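Local coordinates for SnoK (PDB 5EPA), which acts as a non-heme iron, 2-oxoglutarate-dependent carbocyclase in the biosynthesis of nogalamycin, at residues Val76-Val81 with Leu128-His133; Leu120-Lys125 with His222-Asn227; Thr149-Leu154 with Ser231-His236; Asp134-Leu139 with His217-His222. All blocks are in the same frame, centred on the assembly; numbering follows the deposited sequence.

Interaction 1 (Val76-Val81 with Leu128-His133); sequences VQVHYV and LPTLVH. With FE (Fe (III) ion), chain G; AKG (2-oxoglutaric acid), chain H.
Q77 reaches across to L131 and V78 packs against T130, joining the two sheets of the jelly-roll (cupin-type) fold shared by the PhyH family. The chain turns at Q77, where Q77 and V78 both face W69 in a classic beta bulge. The close-packed side lies inward. There V78 sends CG2 to 3.4 Å from T130 OG1, beside the co-substrate. A beta-branched valine suits this spot because it gives an apolar wall without rivalling the hydroxyl. T130 OG1 donates to O4 of 2-oxoglutarate over 2.8 Å. It lies anti to its own carbonyl carbon (chi1 -56°), which turns the hydroxyl to the ligand while CG2 lies 3.8 Å from AKG C4. The outer side is looser and open to solvent: exposed L128 and L131 flank the long arm of Q77, whose CG passes 3.3 Å from P129 O. The amide of Q77 then works as a backbone mimic, OE1 accepting from L131 N at 3.0 Å in a nearly straight bond (170°), although the donor stands above the carbonyl plane. Cutting Q77 back to an alanine would be likely to leave L131 N without this acceptor and open a gap beside P129. Further along, H133 binds the iron through NE2, and its ring is fixed from behind by ND1 donating, in the ring plane, to L131 O at 2.9 Å.

Interaction 2 (Leu120-Lys125 with His222-Asn227); sequences LVKEPK and HMAEAN. With FE (Fe (III) ion), chain G; AKG (2-oxoglutaric acid), chain H.
K122 reaches from the end of its strand toward the 222-227 segment, and its side chain can be followed atom by atom. CB sits 3.9 Å from CB of N227. From there the chain runs extended, and CD passes 3.5 Å from E225 O. At CE the methylene is pressed between neighbours, lying 3.2 Å from E225 O, with the CB of A224 on hand and O4 of 2-oxoglutarate at 3.5 Å. A bend at the last torsion (chi4 -87°) then turns NZ toward Q77 O and T130 OG1, its hydrogen-bonding partners outside these segments. Lysine suits the place: its apolar shaft fills a buried passage and its ammonium end satisfies oxygens there, probably adding positive potential near the distal carboxylate. Small A224 lets the shaft and the ligand approach together, its CB 3.5 Å from AKG O4. Nearer the strand ends, buried N227 ties the two segments together. Its ND2 donates to K122 O at 2.9 Å, the acceptor lying in the amide plane, and the same nitrogen also serves S231 O, while OD1 is held by S229. N227 O accepts from K125 N at 2.8 Å, a second tie just beyond P124. Between the two sheets of a cupin-type jelly roll, K122 and A224 line the distal (C5) carboxylate end of the 2-oxoglutarate pocket, with H222 at the metal end.

Interaction 3 (Thr149-Leu154 with Ser231-His236); sequences TAWIAL and SVRMAH. With AKG (2-oxoglutaric acid), chain H.
W151 presents the edge of its indole to the flat face of R233: CZ2 lies 3.6 Å from CZ, over the centre of the guanidinium, with the two planes 88° apart, which is likely to steady both groups for the distal carboxylate of 2-oxoglutarate. R233 leaves the strand extended and then bends at chi3 (92°), so that NH2 meets O3 at 2.6 Å and NH1 meets O4 at 3.1 Å; the carbonyls of G162 and L120 are its other anchors. From the indole, NE1 adds a nearly straight bond to the same O3, also 3.1 Å long. With CG opposite the backbone N (chi1 -166°), the indole of W151 lies against A235, whose CB sits 3.6 Å from the centroid of the six-membered ring in a CH-pi contact. Alanine suits this position because its methyl can approach the ring so closely. A leucine in place of W151 would probably leave O3 without the indole donor and uncover one face of the guanidinium. The backbones form an antiparallel ladder, I152 and H236 being a hydrogen-bonded pair, A153 and A235 a non-hydrogen-bonded one. Within the large sheet, strand 213-217 flanks 148-153 and strand 112-122 flanks 233-242, while C57 of helix 47-64 touches L154, M234 and H236, and L61 touches M234.

Interaction 4 (Asp134-Leu139 with His217-His222); sequences DDETGL and HCRTVH. With FE (Fe (III) ion), chain G; AKG (2-oxoglutaric acid), chain H.
D135 and H222 meet at the iron as two corners of the facial triad of two histidines and one carboxylate, the third being H133 of the His-X-Asp sequence. Their side chains cross at about a right angle, carboxylate and ring planes 70° apart, with OD1 at the edge of the imidazole near CE1. OD1 binds the metal at 1.9 Å and H222 NE2 at 2.1 Å, and these two ligand atoms approach each other through their common metal, without a hydrogen bond. Each is held by a second shell. D135 OD2 is bonded by H216 NE2, and H222 ND1 donates to T220 O at 2.9 Å within the ring plane, which fixes the rotation of the ring. The second pair, E136 and R219, is turned differently: carboxylate and guanidinium planes stand 50° apart, and OE2 takes NE on its syn side at 3.0 Å. The extended arm of E136 (chi1 175°) carries the carboxylate to that guanidinium in a salt bridge between the loops. D134 points its carboxylate back at its own loop, OD1 accepting from T137 N at 2.9 Å as an Asx motif, while OD2 pairs with R173. A water bridges the loops, accepting from D135 N and donating to H217 O and T220 O. Beside it, C218 O receives E136 N in the carbonyl plane, on a lone pair, at 2.8 Å.

How the interactions relate
Interactions 3 and 4 are buried, whereas interactions 1 and 2 are partly buried and carry exposed residues on one side. Strands 76-81, 112-122, 148-153 and 233-242 lie in the large sheet, so interactions 1, 2 and 3 all reach it; strands 130-133 and 222-224 are neighbours in the smaller one. K122 joins interactions 1 and 2, and H222 is shared by interactions 2 and 4. Chemistry follows position: interaction 3 grips the distal carboxylate by charge and an indole donor, interaction 4 supplies metal ligands and a loop salt bridge, and interactions 1 and 2 join the sheets through side-chain amides and backbone bonds while also contributing to the site, interaction 1 with a metal ligand and a hydroxyl donor.

Interaction 1 (Val76-Val81 with Leu128-His133)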
# COMPACT_ATOMS: atom_id res chain seq x y z
N VAL A 76 15.02 9.06 -7.55
CA VAL A 76 13.73 8.45 -7.65
C VAL A 76 13.68 7.21 -6.77
O VAL A 76 14.42 6.28 -6.98
CB VAL A 76 13.39 8.07 -9.10
CG1 VAL A 76 11.99 7.43 -9.19
CG2 VAL A 76 13.46 9.28 -10.02
N GLN A 77 12.76 7.18 -5.81
CA GLN A 77 12.40 5.95 -5.10
C GLN A 77 11.37 5.14 -5.87
O GLN A 77 11.53 3.94 -6.03
CB GLN A 77 11.88 6.27 -3.70
CG GLN A 77 12.90 6.97 -2.85
CD GLN A 77 12.39 7.41 -1.49
OE1 GLN A 77 11.60 6.73 -0.84
NE2 GLN A 77 12.82 8.58 -1.08
N VAL A 78 10.28 5.79 -6.29
CA VAL A 78 9.19 5.13 -6.98
C VAL A 78 8.57 6.08 -8.00
O VAL A 78 8.47 7.28 -7.74
CB VAL A 78 8.11 4.70 -6.00
CG1 VAL A 78 7.02 3.93 -6.72
CG2 VAL A 78 8.65 3.81 -4.92
N HIS A 79 8.21 5.56 -9.17
CA HIS A 79 7.36 6.33 -10.13
C HIS A 79 5.94 5.94 -9.84
O HIS A 79 5.64 4.73 -9.75
CB HIS A 79 7.66 6.03 -11.57
CG HIS A 79 8.84 6.77 -12.09
ND1 HIS A 79 9.80 6.17 -12.86
CD2 HIS A 79 9.23 8.05 -11.94
CE1 HIS A 79 10.74 7.05 -13.17
NE2 HIS A 79 10.40 8.21 -12.63
N TYR A 80 5.05 6.92 -9.68
CA TYR A 80 3.69 6.59 -9.32
C TYR A 80 2.62 7.39 -10.05
O TYR A 80 2.89 8.44 -10.62
CB TYR A 80 3.48 6.73 -7.81
CG TYR A 80 3.47 8.15 -7.31
CD1 TYR A 80 4.62 8.79 -6.94
CD2 TYR A 80 2.26 8.83 -7.14
CE1 TYR A 80 4.60 10.09 -6.43
CE2 TYR A 80 2.23 10.14 -6.63
CZ TYR A 80 3.42 10.76 -6.29
OH TYR A 80 3.41 12.03 -5.81
N VAL A 81 1.41 6.84 -10.03
CA VAL A 81 0.19 7.57 -10.37
C VAL A 81 -0.77 7.40 -9.22
O VAL A 81 -1.09 6.28 -8.85
CB VAL A 81 -0.48 7.06 -11.63
CG1 VAL A 81 -1.80 7.82 -11.89
CG2 VAL A 81 0.45 7.22 -12.81
N LEU A 128 16.26 4.38 -6.11
CA LEU A 128 16.67 4.25 -4.72
C LEU A 128 15.76 3.29 -3.97
O LEU A 128 14.65 2.97 -4.44
CB LEU A 128 16.61 5.63 -4.05
CG LEU A 128 17.63 6.67 -4.54
CD1 LEU A 128 17.32 8.01 -3.89
CD2 LEU A 128 19.06 6.26 -4.22
N PRO A 129 16.20 2.85 -2.79
CA PRO A 129 15.26 2.17 -1.92
C PRO A 129 14.11 3.09 -1.57
O PRO A 129 14.29 4.31 -1.53
CB PRO A 129 16.09 1.89 -0.63
CG PRO A 129 17.51 1.98 -1.05
CD PRO A 129 17.53 2.98 -2.17
N THR A 130 12.95 2.52 -1.30
CA THR A 130 11.84 3.29 -0.75
C THR A 130 12.07 3.44 0.77
O THR A 130 12.11 2.47 1.51
CB THR A 130 10.50 2.60 -0.97
OG1 THR A 130 10.31 2.34 -2.36
CG2 THR A 130 9.38 3.49 -0.48
N LEU A 131 12.23 4.68 1.19
CA LEU A 131 12.56 4.99 2.55
C LEU A 131 11.51 4.44 3.52
O LEU A 131 10.30 4.54 3.31
CB LEU A 131 12.73 6.50 2.71
CG LEU A 131 13.20 7.04 4.10
CD1 LEU A 131 14.62 6.64 4.44
CD2 LEU A 131 13.06 8.56 4.12
N VAL A 132 12.01 3.89 4.62
CA VAL A 132 11.17 3.32 5.67
C VAL A 132 10.11 4.31 6.19
O VAL A 132 10.39 5.48 6.39
CB VAL A 132 12.04 2.79 6.85
CG1 VAL A 132 12.80 3.94 7.53
CG2 VAL A 132 11.21 2.05 7.88
N HIS A 133 8.91 3.80 6.46
CA HIS A 133 7.81 4.61 6.98
C HIS A 133 6.67 3.73 7.44
O HIS A 133 6.69 2.53 7.21
CB HIS A 133 7.28 5.57 5.88
CG HIS A 133 6.70 4.86 4.68
ND1 HIS A 133 7.47 4.26 3.72
CD2 HIS A 133 5.40 4.64 4.31
CE1 HIS A 133 6.69 3.70 2.81
NE2 HIS A 133 5.41 3.87 3.16
FE FE G . 3.80 2.71 2.45
C1 AKG H . 3.05 1.02 0.36
O1 AKG H . 2.39 0.26 -0.39
O2 AKG H . 2.64 1.57 1.42
C2 AKG H . 4.43 1.36 0.00
O5 AKG H . 4.98 2.10 0.80
C3 AKG H . 5.06 0.82 -1.26
C4 AKG H . 6.42 1.41 -1.64
C5 AKG H . 6.97 0.72 -2.90
O3 AKG H . 6.21 0.13 -3.73
O4 AKG H . 8.19 0.72 -3.12
O HOH W 1 3.08 4.35 1.24

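Interaction 2 (Leu120-Lys125 with His222-Asn227)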
# COMPACT_ATOMS: atom_id res chain seq x y z
N LEU A 120 2.67 1.68 -8.74
CA LEU A 120 3.98 1.80 -8.03
C LEU A 120 5.09 1.08 -8.78
O LEU A 120 5.24 -0.15 -8.70
CB LEU A 120 3.88 1.23 -6.61
CG LEU A 120 2.86 1.92 -5.70
CD1 LEU A 120 2.52 0.94 -4.57
CD2 LEU A 120 3.35 3.24 -5.16
N VAL A 121 5.86 1.86 -9.53
CA VAL A 121 6.84 1.31 -10.50
C VAL A 121 8.24 1.61 -10.04
O VAL A 121 8.53 2.74 -9.60
CB VAL A 121 6.63 1.93 -11.90
CG1 VAL A 121 7.83 1.68 -12.80
CG2 VAL A 121 5.41 1.33 -12.56
N LYS A 122 9.12 0.62 -10.14
CA LYS A 122 10.57 0.86 -9.94
C LYS A 122 11.34 0.44 -11.19
O LYS A 122 11.35 -0.73 -11.51
CB LYS A 122 11.14 0.12 -8.71
CG LYS A 122 10.83 0.76 -7.35
CD LYS A 122 11.59 0.04 -6.23
CE LYS A 122 11.25 0.54 -4.82
NZ LYS A 122 12.07 1.71 -4.43
N GLU A 123 12.01 1.38 -11.83
CA GLU A 123 12.80 1.08 -12.99
C GLU A 123 14.13 0.48 -12.55
O GLU A 123 14.67 0.88 -11.51
CB GLU A 123 13.07 2.33 -13.81
CG GLU A 123 11.84 2.97 -14.45
CD GLU A 123 11.26 2.18 -15.65
OE1 GLU A 123 12.02 1.39 -16.31
OE2 GLU A 123 10.02 2.39 -15.95
N PRO A 124 14.66 -0.47 -13.33
CA PRO A 124 15.91 -1.15 -12.99
C PRO A 124 17.11 -0.23 -13.08
O PRO A 124 17.22 0.54 -14.02
CB PRO A 124 16.01 -2.25 -14.04
CG PRO A 124 15.20 -1.75 -15.22
CD PRO A 124 14.10 -0.93 -14.62
N LYS A 125 17.94 -0.26 -12.04
CA LYS A 125 19.19 0.51 -11.98
C LYS A 125 19.03 2.04 -11.94
O LYS A 125 20.01 2.75 -11.99
CB LYS A 125 20.10 0.14 -13.16
CG LYS A 125 20.26 -1.37 -13.33
CD LYS A 125 21.66 -1.77 -13.79
CE LYS A 125 21.97 -3.21 -13.38
NZ LYS A 125 21.03 -4.16 -14.05
N HIS A 222 7.40 -0.30 7.22
CA HIS A 222 7.86 -0.99 6.05
C HIS A 222 8.74 -0.13 5.15
O HIS A 222 8.87 1.08 5.31
CB HIS A 222 6.65 -1.50 5.27
CG HIS A 222 5.72 -0.42 4.78
ND1 HIS A 222 4.83 0.20 5.61
CD2 HIS A 222 5.54 0.14 3.55
CE1 HIS A 222 4.14 1.11 4.92
NE2 HIS A 222 4.57 1.11 3.66
N MET A 223 9.32 -0.78 4.16
CA MET A 223 10.25 -0.13 3.26
C MET A 223 10.36 -0.97 1.97
O MET A 223 9.74 -2.01 1.89
CB MET A 223 11.60 0.02 3.98
CG MET A 223 12.38 -1.29 4.12
SD MET A 223 13.42 -1.30 5.59
CE MET A 223 12.18 -1.68 6.83
N ALA A 224 11.16 -0.54 1.01
CA ALA A 224 11.46 -1.38 -0.16
C ALA A 224 12.87 -1.23 -0.67
O ALA A 224 13.46 -0.18 -0.56
CB ALA A 224 10.48 -1.10 -1.29
N GLU A 225 13.38 -2.28 -1.28
CA GLU A 225 14.71 -2.28 -1.91
C GLU A 225 14.74 -1.42 -3.13
O GLU A 225 13.73 -1.19 -3.76
CB GLU A 225 15.07 -3.68 -2.45
CG GLU A 225 15.09 -4.78 -1.43
CD GLU A 225 16.02 -4.45 -0.29
OE1 GLU A 225 17.23 -4.37 -0.55
OE2 GLU A 225 15.52 -4.25 0.85
N ALA A 226 15.93 -0.97 -3.47
CA ALA A 226 16.19 -0.48 -4.83
C ALA A 226 15.97 -1.61 -5.83
O ALA A 226 16.12 -2.79 -5.50
CB ALA A 226 17.63 -0.00 -4.93
N ASN A 227 15.63 -1.27 -7.06
CA ASN A 227 15.57 -2.27 -8.11
C ASN A 227 16.88 -2.26 -8.81
O ASN A 227 17.19 -1.31 -9.53
CB ASN A 227 14.43 -1.98 -9.10
CG ASN A 227 14.35 -3.01 -10.22
OD1 ASN A 227 15.17 -3.93 -10.31
ND2 ASN A 227 13.33 -2.87 -11.08
FE FE G . 3.80 2.71 2.45
C1 AKG H . 3.05 1.02 0.36
O1 AKG H . 2.39 0.26 -0.39
O2 AKG H . 2.64 1.57 1.42
C2 AKG H . 4.43 1.36 0.00
O5 AKG H . 4.98 2.10 0.80
C3 AKG H . 5.06 0.82 -1.26
C4 AKG H . 6.42 1.41 -1.64
C5 AKG H . 6.97 0.72 -2.90
O3 AKG H . 6.21 0.13 -3.73
O4 AKG H . 8.19 0.72 -3.12
O HOH W 1 3.08 4.35 1.24

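Interaction 3 (Thr149-Leu154 with Ser231-His236)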
# COMPACT_ATOMS: atom_id res chain seq x y z
N THR A 149 -3.26 -1.84 3.65
CA THR A 149 -2.90 -1.70 2.25
C THR A 149 -2.68 -3.07 1.63
O THR A 149 -2.07 -3.94 2.27
CB THR A 149 -1.61 -0.92 2.08
OG1 THR A 149 -1.76 0.44 2.52
CG2 THR A 149 -1.14 -0.91 0.62
N ALA A 150 -3.22 -3.27 0.44
CA ALA A 150 -2.95 -4.43 -0.38
C ALA A 150 -1.90 -4.04 -1.42
O ALA A 150 -2.15 -3.19 -2.24
CB ALA A 150 -4.21 -4.89 -1.08
N TRP A 151 -0.74 -4.67 -1.37
CA TRP A 151 0.35 -4.40 -2.30
C TRP A 151 0.36 -5.54 -3.28
O TRP A 151 0.75 -6.65 -2.95
CB TRP A 151 1.66 -4.30 -1.55
CG TRP A 151 2.82 -3.71 -2.30
CD1 TRP A 151 3.17 -2.41 -2.41
CD2 TRP A 151 3.84 -4.45 -2.97
NE1 TRP A 151 4.32 -2.27 -3.13
CE2 TRP A 151 4.75 -3.52 -3.49
CE3 TRP A 151 4.05 -5.82 -3.22
CZ2 TRP A 151 5.89 -3.91 -4.19
CZ3 TRP A 151 5.16 -6.20 -3.96
CH2 TRP A 151 6.06 -5.24 -4.44
N ILE A 152 -0.20 -5.27 -4.45
CA ILE A 152 -0.48 -6.30 -5.43
C ILE A 152 0.67 -6.35 -6.41
O ILE A 152 0.96 -5.36 -7.06
CB ILE A 152 -1.79 -5.95 -6.18
CG1 ILE A 152 -2.94 -5.78 -5.20
CG2 ILE A 152 -2.15 -7.05 -7.17
CD1 ILE A 152 -4.06 -4.94 -5.74
N ALA A 153 1.28 -7.50 -6.57
CA ALA A 153 2.38 -7.63 -7.53
C ALA A 153 1.88 -7.89 -8.93
O ALA A 153 1.12 -8.84 -9.13
CB ALA A 153 3.28 -8.77 -7.12
N LEU A 154 2.27 -7.04 -9.87
CA LEU A 154 1.90 -7.20 -11.27
C LEU A 154 3.09 -7.59 -12.15
O LEU A 154 2.96 -7.79 -13.34
CB LEU A 154 1.19 -5.96 -11.80
CG LEU A 154 -0.16 -5.65 -11.13
CD1 LEU A 154 -0.78 -4.38 -11.70
CD2 LEU A 154 -1.15 -6.78 -11.26
N SER A 231 14.93 -5.77 -14.86
CA SER A 231 13.52 -5.67 -15.26
C SER A 231 12.75 -4.72 -14.38
O SER A 231 12.97 -4.65 -13.17
CB SER A 231 12.86 -7.04 -15.16
OG SER A 231 13.43 -7.89 -16.08
N VAL A 232 11.78 -4.06 -15.00
CA VAL A 232 10.89 -3.18 -14.31
C VAL A 232 10.15 -3.93 -13.21
O VAL A 232 9.72 -5.06 -13.39
CB VAL A 232 9.85 -2.56 -15.31
CG1 VAL A 232 8.86 -1.72 -14.52
CG2 VAL A 232 10.49 -1.67 -16.34
N ARG A 233 9.93 -3.27 -12.10
CA ARG A 233 8.98 -3.78 -11.07
C ARG A 233 7.70 -2.98 -11.09
O ARG A 233 7.74 -1.75 -11.03
CB ARG A 233 9.55 -3.61 -9.66
CG ARG A 233 8.63 -4.17 -8.62
CD ARG A 233 8.84 -3.51 -7.27
NE ARG A 233 7.96 -2.38 -7.12
CZ ARG A 233 7.90 -1.57 -6.07
NH1 ARG A 233 8.69 -1.70 -4.99
NH2 ARG A 233 7.03 -0.58 -6.13
N MET A 234 6.56 -3.64 -11.12
CA MET A 234 5.29 -2.92 -10.99
C MET A 234 4.44 -3.57 -9.94
O MET A 234 4.10 -4.74 -10.05
CB MET A 234 4.50 -2.84 -12.30
CG MET A 234 3.19 -2.07 -12.10
SD MET A 234 2.00 -1.98 -13.49
CE MET A 234 2.99 -1.15 -14.72
N ALA A 235 4.06 -2.78 -8.94
CA ALA A 235 2.99 -3.17 -8.05
C ALA A 235 1.83 -2.18 -8.13
O ALA A 235 1.97 -1.07 -8.67
CB ALA A 235 3.50 -3.27 -6.62
N HIS A 236 0.70 -2.57 -7.55
CA HIS A 236 -0.44 -1.70 -7.38
C HIS A 236 -0.82 -1.71 -5.92
O HIS A 236 -1.19 -2.73 -5.38
CB HIS A 236 -1.63 -2.14 -8.23
CG HIS A 236 -2.60 -1.04 -8.53
ND1 HIS A 236 -2.51 -0.26 -9.65
CD2 HIS A 236 -3.61 -0.53 -7.80
CE1 HIS A 236 -3.44 0.67 -9.63
NE2 HIS A 236 -4.14 0.52 -8.52
C1 AKG H . 3.05 1.02 0.36
O1 AKG H . 2.39 0.26 -0.39
O2 AKG H . 2.64 1.57 1.42
C2 AKG H . 4.43 1.36 0.00
O5 AKG H . 4.98 2.10 0.80
C3 AKG H . 5.06 0.82 -1.26
C4 AKG H . 6.42 1.41 -1.64
C5 AKG H . 6.97 0.72 -2.90
O3 AKG H . 6.21 0.13 -3.73
O4 AKG H . 8.19 0.72 -3.12

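Interaction 4 (Asp134-Leu139 with His217-His222)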
# COMPACT_ATOMS: atom_id res chain seq x y z
N ASP A 134 5.66 4.33 8.06
CA ASP A 134 4.36 3.71 8.15
C ASP A 134 3.38 4.56 7.34
O ASP A 134 3.71 5.68 6.95
CB ASP A 134 3.87 3.51 9.57
CG ASP A 134 3.61 4.84 10.33
OD1 ASP A 134 3.07 5.80 9.75
OD2 ASP A 134 3.94 4.87 11.55
N ASP A 135 2.25 3.99 6.98
CA ASP A 135 1.36 4.67 6.01
C ASP A 135 0.48 5.67 6.72
O ASP A 135 0.15 6.70 6.17
CB ASP A 135 0.55 3.65 5.26
CG ASP A 135 1.37 2.83 4.26
OD1 ASP A 135 2.40 3.28 3.65
OD2 ASP A 135 0.92 1.67 4.10
N GLU A 136 0.12 5.36 7.96
CA GLU A 136 -0.70 6.23 8.78
C GLU A 136 -0.18 7.65 8.78
O GLU A 136 -0.95 8.62 8.71
CB GLU A 136 -0.78 5.65 10.21
CG GLU A 136 -1.51 6.49 11.22
CD GLU A 136 -1.54 5.84 12.61
OE1 GLU A 136 -0.46 5.65 13.26
OE2 GLU A 136 -2.67 5.48 13.05
N THR A 137 1.11 7.79 8.89
CA THR A 137 1.73 9.09 9.03
C THR A 137 1.39 10.03 7.85
O THR A 137 1.17 11.22 8.02
CB THR A 137 3.25 8.91 9.13
OG1 THR A 137 3.57 8.13 10.33
CG2 THR A 137 3.97 10.22 9.18
N GLY A 138 1.37 9.47 6.65
CA GLY A 138 1.06 10.21 5.43
C GLY A 138 -0.37 10.16 4.88
O GLY A 138 -0.64 10.69 3.81
N LEU A 139 -1.29 9.53 5.60
CA LEU A 139 -2.71 9.50 5.21
C LEU A 139 -3.44 10.67 5.83
O LEU A 139 -3.33 10.92 7.02
CB LEU A 139 -3.38 8.22 5.67
CG LEU A 139 -3.02 6.97 4.83
CD1 LEU A 139 -3.49 5.72 5.53
CD2 LEU A 139 -3.58 7.00 3.42
N HIS A 217 -0.80 -3.55 7.64
CA HIS A 217 -1.51 -2.56 8.45
C HIS A 217 -0.92 -1.15 8.33
O HIS A 217 0.25 -0.97 8.01
CB HIS A 217 -1.51 -3.01 9.89
CG HIS A 217 -2.44 -2.24 10.77
ND1 HIS A 217 -2.05 -1.09 11.42
CD2 HIS A 217 -3.71 -2.47 11.15
CE1 HIS A 217 -3.05 -0.64 12.15
NE2 HIS A 217 -4.08 -1.46 12.00
N CYS A 218 -1.76 -0.15 8.55
CA CYS A 218 -1.35 1.28 8.36
C CYS A 218 -0.29 1.75 9.37
O CYS A 218 0.31 2.81 9.20
CB CYS A 218 -2.55 2.24 8.40
SG CYS A 218 -3.45 2.29 9.99
N ARG A 219 -0.08 0.97 10.42
CA ARG A 219 0.99 1.22 11.40
C ARG A 219 2.19 0.34 11.27
O ARG A 219 3.16 0.51 12.02
CB ARG A 219 0.45 1.09 12.81
CG ARG A 219 -0.37 2.28 13.19
CD ARG A 219 -0.90 2.13 14.58
NE ARG A 219 -1.93 3.13 14.80
CZ ARG A 219 -2.54 3.32 15.95
NH1 ARG A 219 -2.23 2.59 16.99
NH2 ARG A 219 -3.48 4.23 16.04
N THR A 220 2.13 -0.64 10.37
CA THR A 220 3.26 -1.52 10.15
C THR A 220 4.37 -0.72 9.47
O THR A 220 4.17 -0.11 8.42
CB THR A 220 2.88 -2.73 9.31
OG1 THR A 220 1.87 -3.46 10.00
CG2 THR A 220 4.11 -3.63 9.08
N VAL A 221 5.54 -0.72 10.10
CA VAL A 221 6.71 -0.09 9.53
C VAL A 221 7.17 -0.95 8.34
O VAL A 221 7.38 -2.16 8.48
CB VAL A 221 7.81 0.09 10.57
CG1 VAL A 221 9.08 0.64 9.97
CG2 VAL A 221 7.34 1.06 11.63
N HIS A 222 7.40 -0.30 7.22
CA HIS A 222 7.86 -0.99 6.05
C HIS A 222 8.74 -0.13 5.15
O HIS A 222 8.87 1.08 5.31
CB HIS A 222 6.65 -1.50 5.27
CG HIS A 222 5.72 -0.42 4.78
ND1 HIS A 222 4.83 0.20 5.61
CD2 HIS A 222 5.54 0.14 3.55
CE1 HIS A 222 4.14 1.11 4.92
NE2 HIS A 222 4.57 1.11 3.66
FE FE G . 3.80 2.71 2.45
C1 AKG H . 3.05 1.02 0.36
O1 AKG H . 2.39 0.26 -0.39
O2 AKG H . 2.64 1.57 1.42
C2 AKG H . 4.43 1.36 0.00
O5 AKG H . 4.98 2.10 0.80
C3 AKG H . 5.06 0.82 -1.26
C4 AKG H . 6.42 1.41 -1.64
C5 AKG H . 6.97 0.72 -2.90
O3 AKG H . 6.21 0.13 -3.73
O4 AKG H . 8.19 0.72 -3.12
O HOH W 2 1.94 0.98 7.28
O HOH W 1 3.08 4.35 1.24